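Local coordinates for protein Alpha/beta hydrolase (PDB 3BDV) that adopts the alpha/beta-hydrolase fold, probably acts as a serine hydrolase and binds calcium ions in the crystal, at residues S122-D136 with A150-I164. Residues are numbered along the deposited sequence; the frame is centred on the assembly and turned at random. Where two conformers were deposited one is given.
Sequences SPLSVPTLTFASHND and AWDSELVDVGEAGHI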
loop_
_atom_site.group_PDB
_atom_site.type_symbol
_atom_site.label_atom_id
_atom_site.label_comp_id
_atom_site.label_asym_id
_atom_site.label_seq_id
_atom_site.Cartn_x
_atom_site.Cartn_y
_atom_site.Cartn_z
ATOM N N SER A 122 6.770 9.751 -12.720
ATOM C CA SER A 122 6.454 11.137 -12.421
ATOM C C SER A 122 5.778 11.232 -11.054
ATOM O O SER A 122 5.209 10.243 -10.545
ATOM C CB SER A 122 5.610 11.756 -13.545
ATOM O OG SER A 122 4.485 10.973 -13.854
ATOM N N PRO A 123 5.858 12.411 -10.438
ATOM C CA PRO A 123 5.364 12.570 -9.091
ATOM C C PRO A 123 3.926 12.230 -8.891
ATOM O O PRO A 123 3.062 12.595 -9.708
ATOM C CB PRO A 123 5.601 14.046 -8.800
ATOM C CG PRO A 123 6.665 14.430 -9.687
ATOM C CD PRO A 123 6.420 13.669 -10.941
ATOM N N LEU A 124 3.658 11.573 -7.779
ATOM C CA LEU A 124 2.305 11.283 -7.386
ATOM C C LEU A 124 1.758 12.587 -6.753
ATOM O O LEU A 124 2.462 13.321 -6.052
ATOM C CB LEU A 124 2.228 10.136 -6.394
ATOM C CG LEU A 124 2.682 8.785 -6.990
ATOM C CD1 LEU A 124 2.595 7.676 -5.974
ATOM C CD2 LEU A 124 1.846 8.459 -8.207
ATOM N N SER A 125 0.507 12.872 -7.012
ATOM C CA SER A 125 -0.039 14.142 -6.561
ATOM C C SER A 125 -0.298 14.136 -5.048
ATOM O O SER A 125 -0.733 15.142 -4.503
ATOM C CB SER A 125 -1.339 14.415 -7.316
ATOM O OG SER A 125 -2.294 13.391 -7.046
ATOM N N VAL A 126 -0.059 13.011 -4.371
ATOM C CA VAL A 126 -0.350 12.922 -2.932
ATOM C C VAL A 126 0.850 12.400 -2.208
ATOM O O VAL A 126 1.692 11.720 -2.811
ATOM C CB VAL A 126 -1.495 11.958 -2.653
ATOM C CG1 VAL A 126 -2.746 12.435 -3.374
ATOM C CG2 VAL A 126 -1.103 10.527 -3.090
ATOM N N PRO A 127 0.924 12.656 -0.898
ATOM C CA PRO A 127 1.995 12.074 -0.102
ATOM C C PRO A 127 2.076 10.552 -0.208
ATOM O O PRO A 127 1.052 9.851 -0.093
ATOM C CB PRO A 127 1.657 12.536 1.339
ATOM C CG PRO A 127 0.890 13.815 1.114
ATOM C CD PRO A 127 0.075 13.568 -0.098
ATOM N N THR A 128 3.305 10.074 -0.410
ATOM C CA THR A 128 3.602 8.670 -0.671
ATOM C C THR A 128 4.791 8.147 0.173
ATOM O O THR A 128 5.820 8.803 0.325
ATOM C CB THR A 128 3.881 8.500 -2.184
ATOM O OG1 THR A 128 2.756 9.024 -2.939
ATOM C CG2 THR A 128 4.134 7.081 -2.605
ATOM N N LEU A 129 4.625 6.943 0.676
ATOM C CA LEU A 129 5.651 6.213 1.373
ATOM C C LEU A 129 5.862 4.864 0.645
ATOM O O LEU A 129 4.891 4.145 0.414
ATOM C CB LEU A 129 5.165 5.965 2.780
ATOM C CG LEU A 129 6.054 5.602 3.916
ATOM C CD1 LEU A 129 7.040 6.738 4.171
ATOM C CD2 LEU A 129 5.073 5.346 5.108
ATOM N N THR A 130 7.125 4.509 0.362
ATOM C CA THR A 130 7.467 3.281 -0.353
ATOM C C THR A 130 8.410 2.437 0.492
ATOM O O THR A 130 9.403 2.965 0.981
ATOM C CB THR A 130 8.102 3.566 -1.722
ATOM O OG1 THR A 130 7.148 4.268 -2.537
ATOM C CG2 THR A 130 8.520 2.247 -2.473
ATOM N N PHE A 131 8.114 1.155 0.642
ATOM C CA PHE A 131 8.970 0.244 1.409
ATOM C C PHE A 131 9.577 -0.727 0.398
ATOM O O PHE A 131 8.845 -1.315 -0.417
ATOM C CB PHE A 131 8.150 -0.561 2.412
ATOM C CG PHE A 131 7.552 0.281 3.491
ATOM C CD1 PHE A 131 6.434 1.040 3.268
ATOM C CD2 PHE A 131 8.102 0.298 4.753
ATOM C CE1 PHE A 131 5.911 1.845 4.274
ATOM C CE2 PHE A 131 7.563 1.092 5.750
ATOM C CZ PHE A 131 6.487 1.869 5.512
ATOM N N ALA A 132 10.896 -0.856 0.436
ATOM C CA ALA A 132 11.642 -1.638 -0.566
ATOM C C ALA A 132 12.574 -2.614 0.129
ATOM O O ALA A 132 13.238 -2.274 1.063
ATOM C CB ALA A 132 12.408 -0.712 -1.489
ATOM N N SER A 133 12.614 -3.843 -0.377
ATOM C CA SER A 133 13.506 -4.908 0.110
ATOM C C SER A 133 14.744 -5.054 -0.821
ATOM O O SER A 133 14.698 -4.680 -2.019
ATOM C CB SER A 133 12.699 -6.208 0.161
ATOM O OG SER A 133 13.518 -7.334 0.319
ATOM N N HIS A 134 15.848 -5.570 -0.260
ATOM C CA HIS A 134 17.015 -5.811 -1.089
ATOM C C HIS A 134 17.011 -7.164 -1.793
ATOM O O HIS A 134 17.904 -7.412 -2.583
ATOM C CB HIS A 134 18.304 -5.725 -0.282
ATOM C CG HIS A 134 18.702 -4.336 0.025
ATOM N ND1 HIS A 134 19.695 -3.685 -0.676
ATOM C CD2 HIS A 134 18.178 -3.437 0.890
ATOM C CE1 HIS A 134 19.797 -2.449 -0.206
ATOM N NE2 HIS A 134 18.922 -2.288 0.768
ATOM N N ASN A 135 16.090 -8.054 -1.430
ATOM C CA ASN A 135 15.929 -9.378 -2.094
ATOM C C ASN A 135 14.484 -9.732 -2.455
ATOM O O ASN A 135 13.995 -10.848 -2.246
ATOM C CB ASN A 135 16.616 -10.489 -1.327
ATOM C CG ASN A 135 15.970 -10.791 0.005
ATOM O OD1 ASN A 135 15.252 -9.956 0.580
ATOM N ND2 ASN A 135 16.261 -11.988 0.532
ATOM N N ASP A 136 13.844 -8.765 -3.081
ATOM C CA ASP A 136 12.492 -8.911 -3.592
ATOM C C ASP A 136 12.623 -9.339 -5.042
ATOM O O ASP A 136 13.134 -8.577 -5.842
ATOM C CB ASP A 136 11.790 -7.559 -3.532
ATOM C CG ASP A 136 10.391 -7.608 -4.052
ATOM O OD1 ASP A 136 9.987 -8.657 -4.599
ATOM O OD2 ASP A 136 9.681 -6.594 -3.907
ATOM N N ALA A 150 11.322 9.157 -8.621
ATOM C CA ALA A 150 10.426 9.647 -9.679
ATOM C C ALA A 150 9.044 10.015 -9.134
ATOM O O ALA A 150 8.463 10.999 -9.576
ATOM C CB ALA A 150 10.283 8.612 -10.726
ATOM N N TRP A 151 8.513 9.175 -8.234
ATOM C CA TRP A 151 7.170 9.345 -7.682
ATOM C C TRP A 151 7.117 10.402 -6.568
ATOM O O TRP A 151 6.033 10.739 -6.082
ATOM C CB TRP A 151 6.647 8.029 -7.124
ATOM C CG TRP A 151 6.362 6.934 -8.121
ATOM C CD1 TRP A 151 6.012 7.074 -9.414
ATOM C CD2 TRP A 151 6.367 5.533 -7.857
ATOM N NE1 TRP A 151 5.818 5.864 -9.994
ATOM C CE2 TRP A 151 6.043 4.888 -9.058
ATOM C CE3 TRP A 151 6.699 4.746 -6.734
ATOM C CZ2 TRP A 151 5.951 3.523 -9.165
ATOM C CZ3 TRP A 151 6.617 3.359 -6.855
ATOM C CH2 TRP A 151 6.253 2.775 -8.067
ATOM N N ASP A 152 8.285 10.930 -6.201
ATOM C CA ASP A 152 8.427 11.827 -5.047
ATOM C C ASP A 152 7.894 11.169 -3.764
ATOM O O ASP A 152 7.155 11.774 -2.983
ATOM C CB ASP A 152 7.699 13.154 -5.310
ATOM C CG ASP A 152 8.229 14.283 -4.474
ATOM O OD1 ASP A 152 9.258 14.135 -3.764
ATOM O OD2 ASP A 152 7.601 15.353 -4.560
ATOM N N SER A 153 8.305 9.928 -3.546
ATOM C CA SER A 153 7.939 9.171 -2.383
ATOM C C SER A 153 9.123 9.060 -1.446
ATOM O O SER A 153 10.258 8.969 -1.887
ATOM C CB SER A 153 7.538 7.766 -2.853
ATOM O OG SER A 153 7.330 6.873 -1.775
ATOM N N GLU A 154 8.854 8.989 -0.135
ATOM C CA GLU A 154 9.859 8.627 0.832
ATOM C C GLU A 154 10.174 7.153 0.594
ATOM O O GLU A 154 9.253 6.380 0.291
ATOM C CB GLU A 154 9.307 8.745 2.250
ATOM C CG GLU A 154 10.234 9.317 3.240
ATOM C CD GLU A 154 9.604 9.464 4.628
ATOM O OE1 GLU A 154 8.458 9.944 4.725
ATOM O OE2 GLU A 154 10.265 9.089 5.597
ATOM N N LEU A 155 11.429 6.770 0.752
ATOM C CA LEU A 155 11.870 5.399 0.508
ATOM C C LEU A 155 12.396 4.783 1.778
ATOM O O LEU A 155 13.366 5.255 2.342
ATOM C CB LEU A 155 12.948 5.376 -0.575
ATOM C CG LEU A 155 13.395 4.041 -1.199
ATOM C CD1 LEU A 155 14.486 3.318 -0.285
ATOM C CD2 LEU A 155 12.224 3.106 -1.530
ATOM N N VAL A 156 11.730 3.723 2.208
ATOM C CA VAL A 156 12.050 3.017 3.445
ATOM C C VAL A 156 12.661 1.699 3.078
ATOM O O VAL A 156 11.995 0.851 2.497
ATOM C CB VAL A 156 10.805 2.806 4.315
ATOM C CG1 VAL A 156 11.155 2.014 5.637
ATOM C CG2 VAL A 156 10.171 4.171 4.618
ATOM N N ASP A 157 13.952 1.604 3.344
ATOM C CA ASP A 157 14.752 0.369 3.161
ATOM C C ASP A 157 14.522 -0.601 4.329
ATOM O O ASP A 157 14.900 -0.316 5.446
ATOM C CB ASP A 157 16.221 0.805 3.050
ATOM C CG ASP A 157 17.177 -0.332 2.805
ATOM O OD1 ASP A 157 16.791 -1.508 2.952
ATOM O OD2 ASP A 157 18.328 -0.022 2.430
ATOM N N VAL A 158 13.862 -1.733 4.043
ATOM C CA VAL A 158 13.519 -2.765 5.025
ATOM C C VAL A 158 14.528 -3.925 4.982
ATOM O O VAL A 158 14.290 -4.986 5.546
ATOM C CB VAL A 158 12.038 -3.250 4.901
ATOM C CG1 VAL A 158 11.080 -2.080 5.209
ATOM C CG2 VAL A 158 11.770 -3.846 3.516
ATOM N N GLY A 159 15.670 -3.715 4.359
ATOM C CA GLY A 159 16.697 -4.741 4.338
ATOM C C GLY A 159 16.332 -5.931 3.472
ATOM O O GLY A 159 15.571 -5.809 2.508
ATOM N N GLU A 160 16.876 -7.094 3.827
ATOM C CA GLU A 160 16.547 -8.317 3.118
ATOM C C GLU A 160 15.255 -8.865 3.662
ATOM O O GLU A 160 15.275 -9.663 4.571
ATOM C CB GLU A 160 17.677 -9.349 3.224
ATOM C CG GLU A 160 18.771 -9.051 2.291
ATOM C CD GLU A 160 19.943 -10.010 2.423
ATOM O OE1 GLU A 160 19.842 -11.014 3.130
ATOM O OE2 GLU A 160 20.955 -9.743 1.799
ATOM N N ALA A 161 14.140 -8.412 3.101
ATOM C CA ALA A 161 12.832 -8.763 3.571
ATOM C C ALA A 161 12.065 -9.588 2.546
ATOM O O ALA A 161 10.804 -9.589 2.525
ATOM C CB ALA A 161 12.039 -7.504 3.937
ATOM N N GLY A 162 12.801 -10.275 1.686
ATOM C CA GLY A 162 12.138 -10.983 0.582
ATOM C C GLY A 162 11.151 -10.100 -0.189
ATOM O O GLY A 162 11.424 -8.914 -0.480
ATOM N N HIS A 163 9.982 -10.666 -0.482
ATOM C CA HIS A 163 8.883 -9.990 -1.172
ATOM C C HIS A 163 7.888 -9.305 -0.210
ATOM O O HIS A 163 6.883 -8.757 -0.649
ATOM C CB HIS A 163 8.186 -10.993 -2.107
ATOM C CG HIS A 163 7.137 -10.429 -2.993
ATOM N ND1 HIS A 163 7.362 -9.375 -3.858
ATOM C CD2 HIS A 163 5.839 -10.782 -3.156
ATOM C CE1 HIS A 163 6.252 -9.130 -4.536
ATOM N NE2 HIS A 163 5.306 -9.958 -4.119
ATOM N N ILE A 164 8.245 -9.266 1.069
ATOM C CA ILE A 164 7.488 -8.622 2.151
ATOM C C ILE A 164 6.095 -9.268 2.187
ATOM O O ILE A 164 5.082 -8.647 1.932
ATOM C CB ILE A 164 7.438 -7.033 2.052
ATOM C CG1 ILE A 164 8.798 -6.424 1.680
ATOM C CG2 ILE A 164 6.990 -6.431 3.427
ATOM C CD1 ILE A 164 8.819 -4.904 1.662
HETATM O O HOH W 1 5.910 11.950 -0.417
HETATM O O HOH W 2 5.987 11.107 2.567
#
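The F131 ring takes V156 CG2 over one face, offset toward the rim, and V158 CG1 at its edge; W173 meets the ring edge-to-face. F131 CD2 lies 3.6 Å from V156 CG1, the two side chains running alongside each other. S122 O sits at the W151 ring edge, in its plane, and W151 NE1 bonds to Q120 O. The H163 ring receives D136 at its edge: ND1 donates to OD1 over 2.8 Å, from above the carboxylate plane. With CG anti to the backbone N (chi1 179°), the D136 carboxylate reaches this ring, and its OD1 also accepts from L138 N. A second histidine-carboxylate bond is straighter: H134 NE2 donates to D157 OD2 at 2.9 Å and 170°, in the imidazole plane, meeting OD2 on its syn side but tilted out of the carboxylate plane. F141 stacks on the H134 ring.

S133 OG is held by three bonds: it donates to G162 O (2.7 Å), on a lone pair in the carbonyl plane, and accepts from A161 N and, in an ST turn, from N135 N. Where strand 154-157 begins, T130 OG1, from the middle of strand 128-132, donates to S153 OG (2.7 Å).

The strand axes cross at 25°; bonds from T130 N to E154 O, V156 N to T130 O and A132 N to V156 O pair them in parallel, and helix 141-151 completes a beta-alpha-beta unit. H163 touches S82 of a GxSxG sequence, so D136 and H163 are placed consistently with the acid and histidine of an alpha/beta-hydrolase catalytic triad.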